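Local coordinates for protein ancestral D-type dye decolorizing peroxidase (Geotrichum candidum, PDB 7ANV) that probably uses its haem iron and hydrogen peroxide to oxidise dyes and related organic substrates, as an ancestral fungal D-type dye-decolorizing peroxidase, at residues 26-31 / 89-94; 227-232 / 242-247; 270-275 / 283-288. One frame throughout, in Å; residues are numbered along the deposited sequence.

Contact 1: 26-31 / 89-94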
# COMPACT_ATOMS: atom_id res chain seq x y z
N PHE A 26 15.37 -12.35 -0.94
CA PHE A 26 16.37 -13.44 -1.01
C PHE A 26 15.98 -14.46 -2.06
O PHE A 26 14.82 -14.59 -2.45
CB PHE A 26 16.55 -14.11 0.35
CG PHE A 26 15.32 -14.81 0.86
CD1 PHE A 26 15.08 -16.15 0.57
CD2 PHE A 26 14.42 -14.14 1.67
CE1 PHE A 26 13.94 -16.79 1.04
CE2 PHE A 26 13.28 -14.77 2.13
CZ PHE A 26 13.04 -16.09 1.83
N LYS A 27 17.03 -15.14 -2.52
CA LYS A 27 16.94 -16.35 -3.36
C LYS A 27 17.37 -17.51 -2.47
O LYS A 27 18.37 -17.37 -1.73
CB LYS A 27 17.84 -16.18 -4.58
CG LYS A 27 17.89 -17.36 -5.52
CD LYS A 27 18.83 -17.11 -6.69
CE LYS A 27 18.77 -18.17 -7.77
NZ LYS A 27 20.07 -18.24 -8.48
N ILE A 28 16.62 -18.60 -2.52
CA ILE A 28 16.97 -19.88 -1.85
C ILE A 28 17.99 -20.60 -2.74
O ILE A 28 17.64 -20.95 -3.89
CB ILE A 28 15.74 -20.73 -1.56
CG1 ILE A 28 14.77 -19.99 -0.62
CG2 ILE A 28 16.15 -22.11 -1.06
CD1 ILE A 28 13.38 -20.57 -0.56
N THR A 29 19.19 -20.84 -2.21
CA THR A 29 20.29 -21.51 -2.97
C THR A 29 20.43 -22.96 -2.52
O THR A 29 21.13 -23.72 -3.19
CB THR A 29 21.59 -20.73 -2.81
OG1 THR A 29 21.87 -20.58 -1.42
CG2 THR A 29 21.50 -19.35 -3.40
N ASP A 30 19.88 -23.33 -1.36
CA ASP A 30 19.98 -24.72 -0.85
C ASP A 30 18.66 -25.01 -0.13
O ASP A 30 18.57 -24.62 1.03
CB ASP A 30 21.22 -24.89 0.05
CG ASP A 30 21.43 -26.28 0.65
OD1 ASP A 30 20.47 -27.07 0.69
OD2 ASP A 30 22.58 -26.57 1.06
N ALA A 31 17.70 -25.66 -0.81
CA ALA A 31 16.33 -25.93 -0.33
C ALA A 31 16.33 -26.75 0.96
O ALA A 31 15.64 -26.35 1.89
CB ALA A 31 15.52 -26.64 -1.39
N LEU A 89 8.21 -21.00 -3.61
CA LEU A 89 7.45 -22.24 -3.30
C LEU A 89 7.92 -23.31 -4.27
O LEU A 89 8.06 -24.47 -3.87
CB LEU A 89 5.94 -22.01 -3.45
CG LEU A 89 5.34 -20.95 -2.51
CD1 LEU A 89 3.82 -20.91 -2.60
CD2 LEU A 89 5.78 -21.15 -1.08
N LYS A 90 8.10 -22.94 -5.53
CA LYS A 90 8.54 -23.96 -6.54
C LYS A 90 9.90 -24.52 -6.10
O LYS A 90 10.09 -25.76 -6.10
CB LYS A 90 8.66 -23.35 -7.92
CG LYS A 90 8.97 -24.36 -9.01
CD LYS A 90 9.05 -23.72 -10.38
CE LYS A 90 9.59 -24.67 -11.43
NZ LYS A 90 9.44 -24.08 -12.78
N LYS A 91 10.83 -23.63 -5.78
CA LYS A 91 12.18 -24.01 -5.34
C LYS A 91 12.10 -25.00 -4.17
O LYS A 91 12.93 -25.94 -4.12
CB LYS A 91 12.98 -22.77 -4.97
CG LYS A 91 14.41 -23.10 -4.55
CD LYS A 91 15.27 -23.61 -5.69
CE LYS A 91 16.59 -24.17 -5.18
NZ LYS A 91 17.53 -24.37 -6.30
N LEU A 92 11.18 -24.80 -3.24
CA LEU A 92 11.02 -25.65 -2.03
C LEU A 92 10.22 -26.93 -2.33
O LEU A 92 10.11 -27.76 -1.40
CB LEU A 92 10.34 -24.83 -0.94
CG LEU A 92 11.18 -23.68 -0.38
CD1 LEU A 92 10.37 -22.87 0.63
CD2 LEU A 92 12.48 -24.23 0.20
N GLY A 93 9.66 -27.05 -3.52
CA GLY A 93 8.84 -28.21 -3.93
C GLY A 93 7.47 -28.17 -3.28
O GLY A 93 6.84 -29.23 -3.14
N ILE A 94 6.98 -26.99 -2.90
CA ILE A 94 5.63 -26.85 -2.30
C ILE A 94 4.65 -26.62 -3.45
O ILE A 94 4.79 -25.63 -4.17
CB ILE A 94 5.61 -25.75 -1.23
CG1 ILE A 94 6.51 -26.15 -0.06
CG2 ILE A 94 4.19 -25.47 -0.78
CD1 ILE A 94 6.86 -25.03 0.87

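Contact 2: 227-232 / 242-247. With SO4 (sulfate ion), chain F.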
# COMPACT_ATOMS: atom_id res chain seq x y z
N VAL A 227 -6.53 -16.05 3.94
CA VAL A 227 -6.93 -17.18 3.08
C VAL A 227 -7.61 -18.22 3.99
O VAL A 227 -7.20 -18.41 5.14
CB VAL A 227 -5.72 -17.75 2.30
CG1 VAL A 227 -6.06 -19.03 1.60
CG2 VAL A 227 -5.19 -16.74 1.31
N GLY A 228 -8.73 -18.76 3.54
CA GLY A 228 -9.39 -19.88 4.22
C GLY A 228 -10.34 -19.46 5.32
O GLY A 228 -10.94 -20.34 5.91
N ARG A 229 -10.51 -18.17 5.56
CA ARG A 229 -11.48 -17.69 6.57
C ARG A 229 -12.75 -17.22 5.86
O ARG A 229 -12.77 -17.05 4.62
CB ARG A 229 -10.83 -16.60 7.43
CG ARG A 229 -9.80 -17.13 8.41
CD ARG A 229 -10.37 -17.98 9.55
NE ARG A 229 -9.29 -18.18 10.50
CZ ARG A 229 -9.43 -18.45 11.79
NH1 ARG A 229 -10.64 -18.55 12.33
NH2 ARG A 229 -8.34 -18.62 12.53
N ASP A 230 -13.80 -17.04 6.65
CA ASP A 230 -15.14 -16.61 6.17
C ASP A 230 -14.98 -15.38 5.29
O ASP A 230 -14.44 -14.34 5.73
CB ASP A 230 -16.05 -16.32 7.36
CG ASP A 230 -17.47 -15.90 6.98
OD1 ASP A 230 -18.05 -16.54 6.09
OD2 ASP A 230 -17.96 -14.90 7.55
N GLY A 231 -15.46 -15.47 4.05
CA GLY A 231 -15.43 -14.36 3.11
C GLY A 231 -14.32 -14.50 2.08
O GLY A 231 -14.22 -13.60 1.23
N ASP A 232 -13.51 -15.55 2.18
CA ASP A 232 -12.46 -15.88 1.17
C ASP A 232 -13.16 -16.62 0.05
O ASP A 232 -13.35 -17.86 0.19
CB ASP A 232 -11.31 -16.72 1.72
CG ASP A 232 -10.33 -17.19 0.64
OD1 ASP A 232 -10.35 -16.63 -0.48
OD2 ASP A 232 -9.56 -18.14 0.92
N TRP A 242 -2.13 -25.58 4.09
CA TRP A 242 -0.97 -24.73 4.50
C TRP A 242 -1.24 -23.25 4.17
O TRP A 242 -0.39 -22.39 4.55
CB TRP A 242 0.37 -25.19 3.92
CG TRP A 242 0.44 -25.32 2.43
CD1 TRP A 242 0.37 -26.50 1.75
CD2 TRP A 242 0.70 -24.30 1.45
NE1 TRP A 242 0.46 -26.27 0.41
CE2 TRP A 242 0.69 -24.94 0.19
CE3 TRP A 242 0.90 -22.91 1.49
CZ2 TRP A 242 0.85 -24.26 -1.01
CZ3 TRP A 242 1.07 -22.24 0.30
CH2 TRP A 242 1.06 -22.90 -0.93
N ALA A 243 -2.31 -22.92 3.45
CA ALA A 243 -2.58 -21.51 3.08
C ALA A 243 -3.53 -20.87 4.09
O ALA A 243 -3.60 -19.63 4.14
CB ALA A 243 -3.12 -21.41 1.67
N LYS A 244 -4.22 -21.64 4.91
CA LYS A 244 -5.13 -21.05 5.90
C LYS A 244 -4.39 -20.08 6.81
O LYS A 244 -3.29 -20.42 7.31
CB LYS A 244 -5.85 -22.09 6.78
CG LYS A 244 -6.86 -21.47 7.73
CD LYS A 244 -7.95 -22.47 8.07
CE LYS A 244 -9.09 -21.86 8.87
NZ LYS A 244 -9.85 -22.95 9.53
N ASP A 245 -4.98 -18.91 6.98
CA ASP A 245 -4.54 -17.85 7.92
C ASP A 245 -3.26 -17.19 7.39
O ASP A 245 -2.65 -16.49 8.15
CB ASP A 245 -4.40 -18.36 9.36
CG ASP A 245 -5.73 -18.41 10.13
OD1 ASP A 245 -6.72 -17.79 9.67
OD2 ASP A 245 -5.74 -19.06 11.17
N GLY A 246 -2.90 -17.44 6.13
CA GLY A 246 -1.90 -16.64 5.42
C GLY A 246 -2.58 -15.52 4.66
O GLY A 246 -3.82 -15.47 4.56
N SER A 247 -1.79 -14.62 4.14
CA SER A 247 -2.29 -13.47 3.35
C SER A 247 -1.28 -13.21 2.23
O SER A 247 -0.03 -13.41 2.43
CB SER A 247 -2.52 -12.27 4.21
OG SER A 247 -3.17 -11.24 3.47
S SO4 F . -14.02 -18.71 9.92
O1 SO4 F . -13.65 -17.32 9.77
O2 SO4 F . -15.43 -18.80 10.24
O3 SO4 F . -13.26 -19.29 10.99
O4 SO4 F . -13.79 -19.42 8.71

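Contact 3: 270-275 / 283-288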
# COMPACT_ATOMS: atom_id res chain seq x y z
N ILE A 270 -6.16 26.58 -7.68
CA ILE A 270 -7.62 26.77 -7.86
C ILE A 270 -7.95 28.23 -7.51
O ILE A 270 -7.53 28.72 -6.45
CB ILE A 270 -8.42 25.76 -7.02
CG1 ILE A 270 -8.14 24.35 -7.51
CG2 ILE A 270 -9.90 26.08 -7.07
CD1 ILE A 270 -8.46 23.29 -6.49
N LYS A 271 -8.65 28.88 -8.42
CA LYS A 271 -9.30 30.19 -8.17
C LYS A 271 -10.82 30.01 -8.09
O LYS A 271 -11.45 29.68 -9.09
CB LYS A 271 -8.95 31.18 -9.28
CG LYS A 271 -7.46 31.34 -9.48
CD LYS A 271 -7.05 32.03 -10.77
CE LYS A 271 -5.69 31.53 -11.21
NZ LYS A 271 -5.17 32.30 -12.37
N LEU A 272 -11.36 30.18 -6.90
CA LEU A 272 -12.80 30.07 -6.62
C LEU A 272 -13.45 31.38 -6.98
O LEU A 272 -12.77 32.41 -7.04
CB LEU A 272 -13.01 29.75 -5.14
CG LEU A 272 -12.42 28.45 -4.62
CD1 LEU A 272 -12.74 28.33 -3.15
CD2 LEU A 272 -12.94 27.26 -5.38
N PRO A 273 -14.77 31.40 -7.28
CA PRO A 273 -15.47 32.64 -7.52
C PRO A 273 -15.19 33.67 -6.42
O PRO A 273 -15.20 33.36 -5.25
CB PRO A 273 -16.95 32.23 -7.54
CG PRO A 273 -16.91 30.78 -7.96
CD PRO A 273 -15.65 30.22 -7.32
N GLY A 274 -14.92 34.89 -6.84
CA GLY A 274 -14.59 35.99 -5.93
C GLY A 274 -13.10 36.20 -5.84
O GLY A 274 -12.68 37.29 -5.44
N ASN A 275 -12.30 35.20 -6.23
CA ASN A 275 -10.83 35.34 -6.29
C ASN A 275 -10.29 35.69 -4.89
O ASN A 275 -9.32 36.46 -4.80
CB ASN A 275 -10.40 36.38 -7.34
CG ASN A 275 -8.91 36.32 -7.62
OD1 ASN A 275 -8.29 35.26 -7.55
ND2 ASN A 275 -8.31 37.45 -7.97
N SER A 283 -3.19 26.41 -4.45
CA SER A 283 -2.28 25.25 -4.68
C SER A 283 -2.49 24.20 -3.59
O SER A 283 -2.54 22.99 -3.91
CB SER A 283 -0.86 25.73 -4.79
OG SER A 283 -0.70 26.52 -5.98
N GLU A 284 -2.66 24.65 -2.34
CA GLU A 284 -2.89 23.77 -1.18
C GLU A 284 -4.22 23.03 -1.38
O GLU A 284 -4.26 21.80 -1.17
CB GLU A 284 -2.94 24.60 0.10
CG GLU A 284 -3.03 23.77 1.36
CD GLU A 284 -3.37 24.59 2.60
OE1 GLU A 284 -3.92 25.71 2.43
OE2 GLU A 284 -3.09 24.10 3.72
N LEU A 285 -5.26 23.77 -1.74
CA LEU A 285 -6.60 23.19 -2.00
C LEU A 285 -6.49 22.17 -3.14
O LEU A 285 -7.08 21.07 -3.03
CB LEU A 285 -7.61 24.30 -2.33
CG LEU A 285 -9.01 23.81 -2.71
CD1 LEU A 285 -9.67 23.02 -1.56
CD2 LEU A 285 -9.92 24.98 -3.09
N LEU A 286 -5.78 22.49 -4.22
CA LEU A 286 -5.62 21.48 -5.30
C LEU A 286 -4.97 20.20 -4.74
O LEU A 286 -5.46 19.06 -5.03
CB LEU A 286 -4.81 22.08 -6.45
CG LEU A 286 -4.49 21.08 -7.56
CD1 LEU A 286 -5.77 20.59 -8.21
CD2 LEU A 286 -3.57 21.68 -8.58
N GLY A 287 -3.91 20.31 -3.96
CA GLY A 287 -3.28 19.13 -3.34
C GLY A 287 -4.31 18.31 -2.60
O GLY A 287 -4.33 17.08 -2.76
N ALA A 288 -5.11 18.95 -1.75
CA ALA A 288 -6.13 18.20 -0.96
C ALA A 288 -7.12 17.51 -1.89
O ALA A 288 -7.60 16.41 -1.57
CB ALA A 288 -6.85 19.13 0.01

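Contact 1: 26-31 / 89-94
A31 and L92 bring the two backbones closest, their CA atoms 5.6 Å apart, where the chain leaves strand 20-28 to enter helix 31-41 and passes the last turn of helix 86-92. I28 faces both K91 and L92. Its CG1 branch lies beside the backbone N and anti to the carbonyl carbon (chi1 -61°), which carries CD1 out to the isobutyl head of L92. There CD1 of I28 meets CG of L92 at 3.8 Å, with both methyls of that leucine close by, and the two side chains cross at about a right angle. The other branch of I28 takes K91: its CG2 lies 4.0 Å from CG of K91, and the two side chains slide past each other in opposite directions. A bend at chi2 (68°) brings the lysine's methylenes past the carbonyl oxygen of I28, with K91 CE 3.6 Å from I28 O. A31 adds a smaller touch, its CB 3.8 Å from the carbonyl O of K91 and 4.2 Å from CD2 of L92. Both helix ends beside the contact are capped. D30 is the N-cap of helix 31-41, its OD1 accepting from A33 N, and G93, at positive phi, makes the Schellman motif that finishes helix 86-92. F34 of helix 31-41 touches both I28 and L92, extending the apolar patch. This is packing of a helix end against the edge of a strand-to-helix turn in the ferredoxin-like half of the DyP fold. No hydrogen bond crosses it: the hold is van der Waals, with K91 serving through its aliphatic stem while its charged NZ stands 4.2 Å from I28 O, without a bond to it.

Contact 2: 227-232 / 242-247
R229 meets the carboxylate of D245 side-on, one nitrogen to each oxygen: NE to OD1 at 2.7 Å and NH2 to OD2 at 3.0 Å. Both oxygens use their syn lone pairs, and the two bonds together hold the guanidinium's rotation, with the planes 25° apart. K244 runs alongside and lays its CE over one face, 4.0 Å from R229 NE. At the edge, R229 NH1 donates to O3 of a sulfate (3.0 Å), probably from the crystallisation liquor, while the backbone N of D230 binds its O1. The salt bridge spans two type II turns, R229 to D232 and A243 to G246, with D245 at the positive-phi corner of the second. Two backbone bonds join V227, just ahead of the first turn, to the second turn: V227 N gives to G246 O at 2.8 Å and V227 O takes D245 N at 2.9 Å. V227 also sets CG1 against CB of A243 (3.8 Å). One shell further out, D232 OD2 accepts from G228 N and pairs with R239, so the end of the turn folds back on the residue before R229. NH1 of R229 also reaches P2 O, and the sulfate takes A1 N, so the N-terminus lies against this same corner.

Contact 3: 270-275 / 283-288
I270 is the side chain that reaches helix 279-291 between L285 and L286. Its CB starts 4.3 Å from CD2 of L285, and the two branches part from there. The CG2 methyl, anti to the backbone N, points along L285 and lies 4.1 Å from that same CD2. CG1 turns the other way and passes CB of L286 at 4.2 Å. CD1, at the tip, makes the closest approach, 3.6 Å from CA of L286, so it seats on helix backbone as well as on leucine carbons. The same CD1 of I270 touches CB of L286 at 3.8 Å and lies 3.9 Å from CG of L285. As a whole the isoleucine crosses L285 at about a right angle and L286 obliquely. A looser touch comes two residues further along the loop from L272, which opens the type II turn running to N275: its CD1 lies 4.4 Å from CD2 of L285. Within the fold, I270 and L272 belong to the connection between helices 258-267 and 279-291. A backbone bond between I270 and G282 holds it to the second helix, and S283 OG bonds to L265 O of the first helix and to P279 O of its own.

Along the chain the three contacts follow one another. Contact 1 belongs to the first four-stranded antiparallel sheet, through strand 20-28, while contact 2 leads directly into strand 247-256 of the second. Their centres are 22 Å apart, yet they touch: W242 packs CZ2 on CG2 of I94 and CH2 on CD1 of L89, and helix 479-486 also meets these residues, so the two sheet-bearing halves meet here through W242. Contact 3 joins the loop after helix 258-267 to helix 279-291, later than strand 247-256, with its centre 54 Å from contact 1 and 46 Å from contact 2, across the chain's centre. The contacts thus mark two opposite ends of the haem-carrying molecule.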